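Local coordinates for protein glutamyl-tRNA(Gln) amidotransferase subunit B, mitochondrial (Saccharomyces cerevisiae, PDB 4N0H) that serves as the GatB-family subunit of a mitochondrial amidotransferase, assembled in a three-chain complex with subunit F and one further protein, at residues S37-S40 against L41-P45; K91-Y95 against G96-Q100; L104-Y108 against R109-R113; N231-S234 against I235-I239. All blocks are in the same frame, centred on the assembly; numbering follows the deposited sequence.

Interaction 1 (S37-S40 against L41-P45)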
loop_
_atom_site.group_PDB
_atom_site.type_symbol
_atom_site.label_atom_id
_atom_site.label_comp_id
_atom_site.label_asym_id
_atom_site.label_seq_id
_atom_site.Cartn_x
_atom_site.Cartn_y
_atom_site.Cartn_z
ATOM N N SER B 37 11.656 -4.314 23.983
ATOM C CA SER B 37 11.991 -4.821 25.311
ATOM C C SER B 37 13.324 -5.562 25.385
ATOM O O SER B 37 13.663 -6.354 24.507
ATOM C CB SER B 37 10.875 -5.720 25.841
ATOM O OG SER B 37 11.176 -6.180 27.148
ATOM N N ALA B 38 14.064 -5.306 26.458
ATOM C CA ALA B 38 15.340 -5.969 26.692
ATOM C C ALA B 38 15.157 -7.242 27.519
ATOM O O ALA B 38 16.105 -7.999 27.728
ATOM C CB ALA B 38 16.312 -5.014 27.390
ATOM N N THR B 39 13.934 -7.472 27.989
ATOM C CA THR B 39 13.649 -8.605 28.866
ATOM C C THR B 39 12.603 -9.546 28.274
ATOM O O THR B 39 11.651 -9.930 28.953
ATOM C CB THR B 39 13.144 -8.123 30.238
ATOM O OG1 THR B 39 11.973 -7.318 30.059
ATOM C CG2 THR B 39 14.214 -7.299 30.943
ATOM N N SER B 40 12.794 -9.928 27.016
ATOM C CA SER B 40 11.777 -10.673 26.274
ATOM C C SER B 40 11.429 -12.031 26.885
ATOM O O SER B 40 10.312 -12.518 26.731
ATOM C CB SER B 40 12.212 -10.860 24.817
ATOM O OG SER B 40 13.285 -11.783 24.730
ATOM N N LEU B 41 12.382 -12.640 27.581
ATOM C CA LEU B 41 12.169 -13.973 28.141
ATOM C C LEU B 41 11.208 -13.990 29.331
ATOM O O LEU B 41 10.516 -14.985 29.562
ATOM C CB LEU B 41 13.504 -14.615 28.526
ATOM C CG LEU B 41 14.405 -15.036 27.366
ATOM C CD1 LEU B 41 15.797 -15.393 27.863
ATOM C CD2 LEU B 41 13.780 -16.209 26.634
ATOM N N VAL B 42 11.160 -12.895 30.083
ATOM C CA VAL B 42 10.278 -12.823 31.245
ATOM C C VAL B 42 8.958 -12.121 30.931
ATOM O O VAL B 42 7.961 -12.337 31.619
ATOM C CB VAL B 42 10.960 -12.146 32.464
ATOM C CG1 VAL B 42 12.191 -12.932 32.888
ATOM C CG2 VAL B 42 11.324 -10.705 32.154
ATOM N N ASP B 43 8.954 -11.295 29.886
ATOM C CA ASP B 43 7.761 -10.541 29.499
ATOM C C ASP B 43 6.554 -11.424 29.212
ATOM O O ASP B 43 6.690 -12.510 28.650
ATOM C CB ASP B 43 8.033 -9.715 28.240
ATOM C CG ASP B 43 8.983 -8.564 28.482
ATOM O OD1 ASP B 43 9.235 -8.215 29.655
ATOM O OD2 ASP B 43 9.470 -8.001 27.480
ATOM N N ALA B 44 5.371 -10.941 29.581
ATOM C CA ALA B 44 4.133 -11.594 29.180
ATOM C C ALA B 44 4.012 -11.461 27.667
ATOM O O ALA B 44 4.343 -10.417 27.109
ATOM C CB ALA B 44 2.935 -10.956 29.872
ATOM N N PRO B 45 3.549 -12.525 26.994
ATOM C CA PRO B 45 3.480 -12.513 25.527
ATOM C C PRO B 45 2.482 -11.478 25.020
ATOM O O PRO B 45 1.472 -11.235 25.683
ATOM C CB PRO B 45 2.982 -13.923 25.184
ATOM C CG PRO B 45 3.181 -14.735 26.433
ATOM C CD PRO B 45 3.051 -13.784 27.569
#
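Asp-43 folds its carboxylate back over the turn and takes one serine and one threonine hydroxyl on its two oxygens. Ser-37 OG gives a very short hydrogen bond, 2.5 Å, to Asp-43 OD2, arriving at the syn lone pair. Thr-39 OG1 donates to Asp-43 OD1 at 2.9 Å, again on the syn side but 33° out of the carboxylate plane, and the two side chains cross almost perpendicularly. Between them the two hydroxyls fix the rotation of the acid group. Thr-39 can deliver its hydroxyl because chi1 of 58° tucks OG1 between its own N and carbonyl carbon, whereas Ser-37 swings OG opposite its N (chi1 -178°).

Ser-37 OG also accepts from Thr-39 N at 3.2 Å, which defines an ST turn within the long irregular connection between strand 14-23 and helix 65-78.

Backbone bonds close the turn that follows. Thr-39 O receives both Val-42 N and Asp-43 N, each at 3.2 Å; the second comes nearly along the C=O axis, the first from well above the carbonyl plane. The same oxygen lies 3.0 Å from Asp-43 CG, so the carboxylate is held close to a carbonyl; the two hydroxyl donors probably offset the repulsion between the oxygens.

Nonpolar contact is slight: Val-42 CG2 lies 3.7 Å from Thr-39 CB, on a largely exposed surface. His-48 touches both Ser-37 and Asp-43, Asn-163 bonds to Ala-44 O, and Pro-45 packs on Tyr-148 of subunit F.

Interaction 2 (K91-Y95 against G96-Q100)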
loop_
_atom_site.group_PDB
_atom_site.type_symbol
_atom_site.label_atom_id
_atom_site.label_comp_id
_atom_site.label_asym_id
_atom_site.label_seq_id
_atom_site.Cartn_x
_atom_site.Cartn_y
_atom_site.Cartn_z
ATOM N N LYS B 91 9.217 -8.341 1.598
ATOM C CA LYS B 91 9.617 -9.709 1.306
ATOM C C LYS B 91 8.471 -10.618 1.731
ATOM O O LYS B 91 8.219 -10.773 2.923
ATOM C CB LYS B 91 10.895 -10.055 2.075
ATOM C CG LYS B 91 11.362 -11.501 1.942
ATOM C CD LYS B 91 12.585 -11.751 2.822
ATOM C CE LYS B 91 13.118 -13.166 2.665
ATOM N NZ LYS B 91 14.369 -13.361 3.460
ATOM N N HIS B 92 7.777 -11.206 0.759
ATOM C CA HIS B 92 6.504 -11.884 1.020
ATOM C C HIS B 92 6.634 -13.380 1.333
ATOM O O HIS B 92 7.266 -14.126 0.578
ATOM C CB HIS B 92 5.547 -11.717 -0.169
ATOM C CG HIS B 92 5.153 -10.297 -0.453
ATOM N ND1 HIS B 92 5.803 -9.516 -1.384
ATOM C CD2 HIS B 92 4.160 -9.529 0.055
ATOM C CE1 HIS B 92 5.232 -8.324 -1.432
ATOM N NE2 HIS B 92 4.236 -8.305 -0.565
ATOM N N TYR B 93 6.027 -13.795 2.444
ATOM C CA TYR B 93 5.778 -15.207 2.748
ATOM C C TYR B 93 4.836 -15.354 3.946
ATOM O O TYR B 93 4.696 -14.432 4.749
ATOM C CB TYR B 93 7.081 -15.978 2.983
ATOM C CG TYR B 93 7.882 -15.521 4.179
ATOM C CD1 TYR B 93 8.796 -14.478 4.072
ATOM C CD2 TYR B 93 7.741 -16.147 5.412
ATOM C CE1 TYR B 93 9.541 -14.062 5.165
ATOM C CE2 TYR B 93 8.477 -15.742 6.510
ATOM C CZ TYR B 93 9.374 -14.700 6.382
ATOM O OH TYR B 93 10.105 -14.297 7.476
ATOM N N PHE B 94 4.184 -16.508 4.059
ATOM C CA PHE B 94 3.265 -16.759 5.162
ATOM C C PHE B 94 3.962 -17.515 6.289
ATOM O O PHE B 94 4.657 -18.499 6.044
ATOM C CB PHE B 94 2.054 -17.572 4.691
ATOM C CG PHE B 94 1.171 -16.850 3.710
ATOM C CD1 PHE B 94 1.238 -17.136 2.356
ATOM C CD2 PHE B 94 0.263 -15.899 4.146
ATOM C CE1 PHE B 94 0.421 -16.477 1.449
ATOM C CE2 PHE B 94 -0.557 -15.236 3.247
ATOM C CZ PHE B 94 -0.478 -15.523 1.899
ATOM N N TYR B 95 3.767 -17.044 7.517
ATOM C CA TYR B 95 4.233 -17.739 8.710
ATOM C C TYR B 95 3.571 -17.118 9.928
ATOM O O TYR B 95 3.272 -15.927 9.929
ATOM C CB TYR B 95 5.757 -17.666 8.836
ATOM C CG TYR B 95 6.369 -18.919 9.417
ATOM C CD1 TYR B 95 6.324 -20.120 8.719
ATOM C CD2 TYR B 95 6.994 -18.906 10.658
ATOM C CE1 TYR B 95 6.878 -21.272 9.242
ATOM C CE2 TYR B 95 7.554 -20.055 11.191
ATOM C CZ TYR B 95 7.493 -21.235 10.476
ATOM O OH TYR B 95 8.048 -22.387 10.993
ATOM N N GLY B 96 3.349 -17.923 10.961
ATOM C CA GLY B 96 2.662 -17.465 12.157
ATOM C C GLY B 96 3.310 -16.282 12.860
ATOM O O GLY B 96 2.623 -15.463 13.468
ATOM N N ASP B 97 4.633 -16.182 12.783
ATOM C CA ASP B 97 5.330 -15.086 13.454
ATOM C C ASP B 97 5.563 -13.877 12.547
ATOM O O ASP B 97 6.311 -12.970 12.908
ATOM C CB ASP B 97 6.645 -15.563 14.084
ATOM C CG ASP B 97 7.587 -16.209 13.080
ATOM O OD1 ASP B 97 7.469 -15.937 11.866
ATOM O OD2 ASP B 97 8.462 -16.988 13.515
ATOM N N GLN B 98 4.927 -13.875 11.376
ATOM C CA GLN B 98 5.013 -12.751 10.438
ATOM C C GLN B 98 3.623 -12.184 10.124
ATOM O O GLN B 98 3.028 -12.495 9.089
ATOM C CB GLN B 98 5.713 -13.179 9.147
ATOM C CG GLN B 98 5.821 -12.068 8.114
ATOM C CD GLN B 98 7.094 -12.135 7.318
ATOM O OE1 GLN B 98 7.090 -12.528 6.149
ATOM N NE2 GLN B 98 8.201 -11.749 7.944
ATOM N N PRO B 99 3.101 -11.341 11.024
ATOM C CA PRO B 99 1.692 -10.913 10.987
ATOM C C PRO B 99 1.252 -10.158 9.720
ATOM O O PRO B 99 0.087 -10.270 9.335
ATOM C CB PRO B 99 1.557 -10.027 12.234
ATOM C CG PRO B 99 2.957 -9.614 12.577
ATOM C CD PRO B 99 3.842 -10.740 12.148
ATOM N N GLN B 100 2.145 -9.398 9.091
ATOM C CA GLN B 100 1.787 -8.690 7.861
ATOM C C GLN B 100 1.718 -9.611 6.635
ATOM O O GLN B 100 1.040 -9.303 5.654
ATOM C CB GLN B 100 2.750 -7.527 7.589
ATOM C CG GLN B 100 2.358 -6.211 8.255
ATOM C CD GLN B 100 2.772 -6.133 9.712
ATOM O OE1 GLN B 100 3.524 -6.982 10.201
ATOM N NE2 GLN B 100 2.286 -5.110 10.417
HETATM O O HOH W 1 2.110 -14.573 7.471
#
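The Tyr-93 ring carries the amide of Gln-98 over one face, with one terminal atom of the amide over the ring centre and the two planes 50° apart. The amide carbon, Gln-98 CD, is 3.6 Å from Tyr-93 CZ, and the side chains run at roughly right angles to each other. Tyr-95 is met differently: Asp-97 comes to the edge of its ring, with CG in the ring plane and OD1 3.2 Å from Tyr-95 CD2. A carboxylate oxygen thus faces the slightly positive C-H rim of the ring, an electrostatically favourable placement.

Torsions explain both approaches. Gln-98 sends CG directly away from its N (chi1 179°) and then bends at chi2, laying the amide over Tyr-93; Asp-97 tucks CG between its N and carbonyl carbon (chi1 57°), which turns the acid back toward Tyr-95. Both polar ends of this second pair have outside partners, since Tyr-95 OH bonds to Tyr-149 OH and Asp-97 OD2 weakly to Ser-147 OG.

The backbone ties the same residues together. Gln-98 N donates to Tyr-95 O at 3.0 Å, and a water accepts from Tyr-95 N at 3.0 Å and lies 2.8 Å from Gln-98 O, to which it can donate, bridging the two ends of the turn. Nearby, Phe-94 packs on Leu-57 of subunit F.

Tyr-95 to Gln-98 form a type I beta turn, set in the loop of the beta hairpin that joins strand 89-92 to the antiparallel strand 102-120.

Interaction 3 (L104-Y108 against R109-R113)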
loop_
_atom_site.group_PDB
_atom_site.type_symbol
_atom_site.label_atom_id
_atom_site.label_comp_id
_atom_site.label_asym_id
_atom_site.label_seq_id
_atom_site.Cartn_x
_atom_site.Cartn_y
_atom_site.Cartn_z
ATOM N N LEU B 104 9.512 -6.180 6.147
ATOM C CA LEU B 104 10.132 -4.985 5.586
ATOM C C LEU B 104 11.645 -5.057 5.744
ATOM O O LEU B 104 12.157 -5.295 6.839
ATOM C CB LEU B 104 9.580 -3.722 6.242
ATOM C CG LEU B 104 8.168 -3.352 5.795
ATOM C CD1 LEU B 104 7.571 -2.274 6.698
ATOM C CD2 LEU B 104 8.194 -2.888 4.338
ATOM N N THR B 105 12.348 -4.865 4.635
ATOM C CA THR B 105 13.798 -5.015 4.584
ATOM C C THR B 105 14.327 -4.200 3.415
ATOM O O THR B 105 13.582 -3.866 2.507
ATOM C CB THR B 105 14.210 -6.497 4.408
ATOM O OG1 THR B 105 15.641 -6.602 4.391
ATOM C CG2 THR B 105 13.647 -7.070 3.117
ATOM N N GLN B 106 15.612 -3.876 3.438
ATOM C CA GLN B 106 16.193 -3.068 2.375
ATOM C C GLN B 106 16.887 -3.927 1.327
ATOM O O GLN B 106 18.114 -4.007 1.290
ATOM C CB GLN B 106 17.171 -2.057 2.958
ATOM C CG GLN B 106 16.571 -1.200 4.048
ATOM C CD GLN B 106 17.466 -0.039 4.410
ATOM O OE1 GLN B 106 18.557 -0.229 4.946
ATOM N NE2 GLN B 106 17.018 1.176 4.098
ATOM N N HIS B 107 16.091 -4.557 0.470
ATOM C CA HIS B 107 16.606 -5.482 -0.532
ATOM C C HIS B 107 17.297 -4.782 -1.705
ATOM O O HIS B 107 18.481 -5.006 -1.958
ATOM C CB HIS B 107 15.479 -6.386 -1.041
ATOM C CG HIS B 107 15.910 -7.356 -2.096
ATOM N ND1 HIS B 107 15.560 -7.219 -3.422
ATOM C CD2 HIS B 107 16.664 -8.479 -2.021
ATOM C CE1 HIS B 107 16.081 -8.213 -4.119
ATOM N NE2 HIS B 107 16.754 -8.992 -3.292
ATOM N N TYR B 108 16.558 -3.937 -2.416
ATOM C CA TYR B 108 17.075 -3.289 -3.624
ATOM C C TYR B 108 18.048 -2.147 -3.337
ATOM O O TYR B 108 18.986 -1.926 -4.099
ATOM C CB TYR B 108 15.929 -2.754 -4.494
ATOM C CG TYR B 108 14.999 -3.818 -5.026
ATOM C CD1 TYR B 108 15.441 -4.752 -5.955
ATOM C CD2 TYR B 108 13.674 -3.880 -4.610
ATOM C CE1 TYR B 108 14.591 -5.728 -6.445
ATOM C CE2 TYR B 108 12.817 -4.845 -5.098
ATOM C CZ TYR B 108 13.281 -5.767 -6.014
ATOM O OH TYR B 108 12.432 -6.735 -6.504
ATOM N N ARG B 109 17.804 -1.408 -2.259
ATOM C CA ARG B 109 18.616 -0.239 -1.930
ATOM C C ARG B 109 18.987 -0.218 -0.449
ATOM O O ARG B 109 18.279 0.365 0.369
ATOM C CB ARG B 109 17.885 1.053 -2.306
ATOM C CG ARG B 109 17.466 1.133 -3.770
ATOM C CD ARG B 109 17.131 2.562 -4.165
ATOM N NE ARG B 109 18.246 3.466 -3.882
ATOM C CZ ARG B 109 19.259 3.689 -4.714
ATOM N NH1 ARG B 109 19.303 3.073 -5.890
ATOM N NH2 ARG B 109 20.229 4.527 -4.372
ATOM N N PRO B 110 20.110 -0.859 -0.104
ATOM C CA PRO B 110 20.568 -0.961 1.285
ATOM C C PRO B 110 21.017 0.390 1.838
ATOM O O PRO B 110 21.326 1.305 1.067
ATOM C CB PRO B 110 21.751 -1.936 1.193
ATOM C CG PRO B 110 22.232 -1.815 -0.218
ATOM C CD PRO B 110 20.998 -1.569 -1.038
ATOM N N PHE B 111 21.033 0.506 3.164
ATOM C CA PHE B 111 21.415 1.746 3.833
ATOM C C PHE B 111 22.834 2.198 3.473
ATOM O O PHE B 111 23.072 3.383 3.258
ATOM C CB PHE B 111 21.285 1.605 5.356
ATOM C CG PHE B 111 21.521 2.895 6.105
ATOM C CD1 PHE B 111 22.776 3.198 6.620
ATOM C CD2 PHE B 111 20.494 3.810 6.278
ATOM C CE1 PHE B 111 22.995 4.386 7.302
ATOM C CE2 PHE B 111 20.705 4.999 6.963
ATOM C CZ PHE B 111 21.957 5.290 7.470
ATOM N N ALA B 112 23.767 1.252 3.425
ATOM C CA ALA B 112 25.162 1.558 3.117
ATOM C C ALA B 112 25.835 0.417 2.371
ATOM O O ALA B 112 25.388 -0.729 2.422
ATOM C CB ALA B 112 25.937 1.880 4.394
ATOM N N ARG B 113 26.917 0.743 1.677
ATOM C CA ARG B 113 27.704 -0.260 0.978
ATOM C C ARG B 113 29.189 -0.020 1.219
ATOM O O ARG B 113 29.605 1.090 1.569
ATOM C CB ARG B 113 27.394 -0.243 -0.520
ATOM C CG ARG B 113 26.039 -0.843 -0.881
ATOM C CD ARG B 113 25.726 -0.669 -2.362
ATOM N NE ARG B 113 25.164 0.648 -2.661
ATOM C CZ ARG B 113 25.164 1.206 -3.869
ATOM N NH1 ARG B 113 25.709 0.572 -4.898
ATOM N NH2 ARG B 113 24.625 2.406 -4.049
#
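Gln-106 and Phe-111 come together across an interruption in strand 102-120, where the chain bows out and returns without a clear hydrogen bond between its two halves. Their side chains lie next to each other and point the same way, amide and ring planes 32° apart. Gln-106 OE1 sits 3.3 Å from Phe-111 CB and 3.1 Å from Phe-111 N, and it accepts a hydrogen bond from Ile-140 N of the neighbouring strand 130-142. Phe-111 carries its ring opposite its N (chi1 -174°), onto Ala-71, Met-72 and Ser-75 of helix 65-78.

Further contacts line the inside of the bow. Gln-106 CB rests 3.7 Å from Arg-109 O, and Pro-110 CD lies 3.7 Å from Tyr-108 O, so the proline ring backs directly onto the preceding peptides. Arg-109 keeps CG beside its own N (chi1 -56°) and 3.4 Å from Tyr-108 O; its chain then bends at chi3, and NE bonds to Ile-85 O. At the crest, His-107 ND1 stands 3.4 Å above the centre of the Tyr-108 ring, whose OH reaches Tyr-285 O while the His-107 ring stacks on Tyr-285.

On the returning side, Phe-111 and Ala-112 both face Leu-138, a classic beta bulge where the chain rejoins strand 130-142.

Polar groups here thus find much of their bonding in neighbouring parts of the fold: within the bow the clear contacts are carbon to oxygen, while bonds from Tyr-108 and Arg-109, and one to Gln-106 OE1, fasten it to its surroundings.

Interaction 4 (N231-S234 against I235-I239)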
loop_
_atom_site.group_PDB
_atom_site.type_symbol
_atom_site.label_atom_id
_atom_site.label_comp_id
_atom_site.label_asym_id
_atom_site.label_seq_id
_atom_site.Cartn_x
_atom_site.Cartn_y
_atom_site.Cartn_z
ATOM N N ASN B 231 25.687 -20.374 18.577
ATOM C CA ASN B 231 26.801 -19.787 19.313
ATOM C C ASN B 231 28.099 -19.886 18.531
ATOM O O ASN B 231 28.208 -20.692 17.610
ATOM C CB ASN B 231 26.961 -20.461 20.675
ATOM C CG ASN B 231 26.967 -21.972 20.575
ATOM O OD1 ASN B 231 25.973 -22.631 20.881
ATOM N ND2 ASN B 231 28.086 -22.529 20.135
ATOM N N THR B 232 29.081 -19.075 18.914
ATOM C CA THR B 232 30.350 -18.994 18.196
ATOM C C THR B 232 31.024 -20.356 18.036
ATOM O O THR B 232 31.651 -20.627 17.011
ATOM C CB THR B 232 31.321 -17.994 18.867
ATOM O OG1 THR B 232 32.618 -18.592 19.001
ATOM C CG2 THR B 232 30.808 -17.589 20.241
ATOM N N SER B 233 30.878 -21.212 19.042
ATOM C CA SER B 233 31.435 -22.559 18.993
ATOM C C SER B 233 30.828 -23.385 17.861
ATOM O O SER B 233 31.521 -24.161 17.207
ATOM C CB SER B 233 31.226 -23.272 20.331
ATOM O OG SER B 233 31.431 -24.669 20.200
ATOM N N SER B 234 29.532 -23.208 17.631
ATOM C CA SER B 234 28.819 -23.972 16.613
ATOM C C SER B 234 29.129 -23.468 15.208
ATOM O O SER B 234 29.067 -24.226 14.239
ATOM C CB SER B 234 27.311 -23.908 16.858
ATOM O OG SER B 234 26.998 -24.216 18.203
ATOM N N ILE B 235 29.452 -22.184 15.101
ATOM C CA ILE B 235 29.801 -21.594 13.817
ATOM C C ILE B 235 31.151 -22.138 13.367
ATOM O O ILE B 235 31.307 -22.593 12.234
ATOM C CB ILE B 235 29.880 -20.062 13.909
ATOM C CG1 ILE B 235 28.770 -19.521 14.810
ATOM C CG2 ILE B 235 29.786 -19.440 12.529
ATOM C CD1 ILE B 235 28.731 -18.010 14.899
ATOM N N ILE B 236 32.118 -22.095 14.277
ATOM C CA ILE B 236 33.463 -22.596 14.017
ATOM C C ILE B 236 33.456 -24.077 13.636
ATOM O O ILE B 236 34.157 -24.491 12.712
ATOM C CB ILE B 236 34.379 -22.381 15.240
ATOM C CG1 ILE B 236 34.459 -20.893 15.592
ATOM C CG2 ILE B 236 35.769 -22.938 14.981
ATOM C CD1 ILE B 236 34.943 -20.017 14.455
ATOM N N ASN B 237 32.653 -24.867 14.342
ATOM C CA ASN B 237 32.581 -26.305 14.090
ATOM C C ASN B 237 31.898 -26.650 12.769
ATOM O O ASN B 237 32.348 -27.538 12.044
ATOM C CB ASN B 237 31.890 -27.030 15.247
ATOM C CG ASN B 237 32.679 -26.946 16.539
ATOM O OD1 ASN B 237 33.855 -26.582 16.539
ATOM N ND2 ASN B 237 32.036 -27.290 17.650
ATOM N N ALA B 238 30.811 -25.950 12.463
ATOM C CA ALA B 238 30.101 -26.165 11.209
ATOM C C ALA B 238 30.997 -25.831 10.021
ATOM O O ALA B 238 30.987 -26.532 9.009
ATOM C CB ALA B 238 28.828 -25.337 11.166
ATOM N N ILE B 239 31.774 -24.761 10.157
ATOM C CA ILE B 239 32.704 -24.342 9.113
ATOM C C ILE B 239 33.788 -25.394 8.894
ATOM O O ILE B 239 34.090 -25.761 7.758
ATOM C CB ILE B 239 33.358 -22.985 9.455
ATOM C CG1 ILE B 239 32.338 -21.850 9.331
ATOM C CG2 ILE B 239 34.549 -22.714 8.548
ATOM C CD1 ILE B 239 32.897 -20.492 9.697
#
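Ile-235 packs hard against the start of its own helix: CG1 lies only 3.1 Å from Asn-231 O, and CD1 rests 3.8 Å from Thr-232 CA. Ile-236 does the same one residue later, with CG1 3.2 Å from Thr-232 O. In both, chi1 sets CG1 beside the residue's own N and so turns it back toward the preceding turn. This inner side is buried. Ile-235 meets Ile-188 of helix 181-197 as well as Val-212 and Val-214 of strand 210-218, and Ile-236 touches Ile-181 and Arg-185.

Here begins helix 232-248, with Asn-231 at the N-cap position. Asn-231 O is gripped by two amides, Ser-234 N at 2.8 Å and Ile-235 N at 3.2 Å, the latter in the carbonyl plane. The i to i+4 series continues; next, Ile-236 N meets Thr-232 O nearly straight, with an N-H...O angle of 172°.

Trp-266, from a loop, covers the flank of Ser-234, Asn-237 and buried Ala-238, which leaves the Ser-233 end as the solvent side. There the side chains barely meet: Ser-233 OG, on an exposed residue, stays 3.7 Å from Asn-237 ND2. The amide still lies close to the backbone, its CG 3.1 Å from Ser-233 O, although ND2 is too poorly angled to bond that oxygen, which accepts from Asn-237 N.

In the fold
The four contacts follow one another along the chain, all within the GatB/GatE catalytic domain. Interactions 2 and 3 are the linked pair: their centres are about 19 Å apart, interaction 2 runs from the end of strand 89-92 into the hairpin loop, interaction 3 lies on the partner strand 102-120 of the large mixed sheet, and Lys-91 packs on Thr-105 between them. Interaction 1 sits in the loop between strand 14-23 and helix 65-78, its nearest atoms about 12 Å from those of interaction 2. Interaction 4, opening helix 232-248, lies across the chain's centre from interaction 3, centres about 28 Å apart. Neighbouring chains border interactions 1 to 3, while interaction 4 packs within the subunit itself.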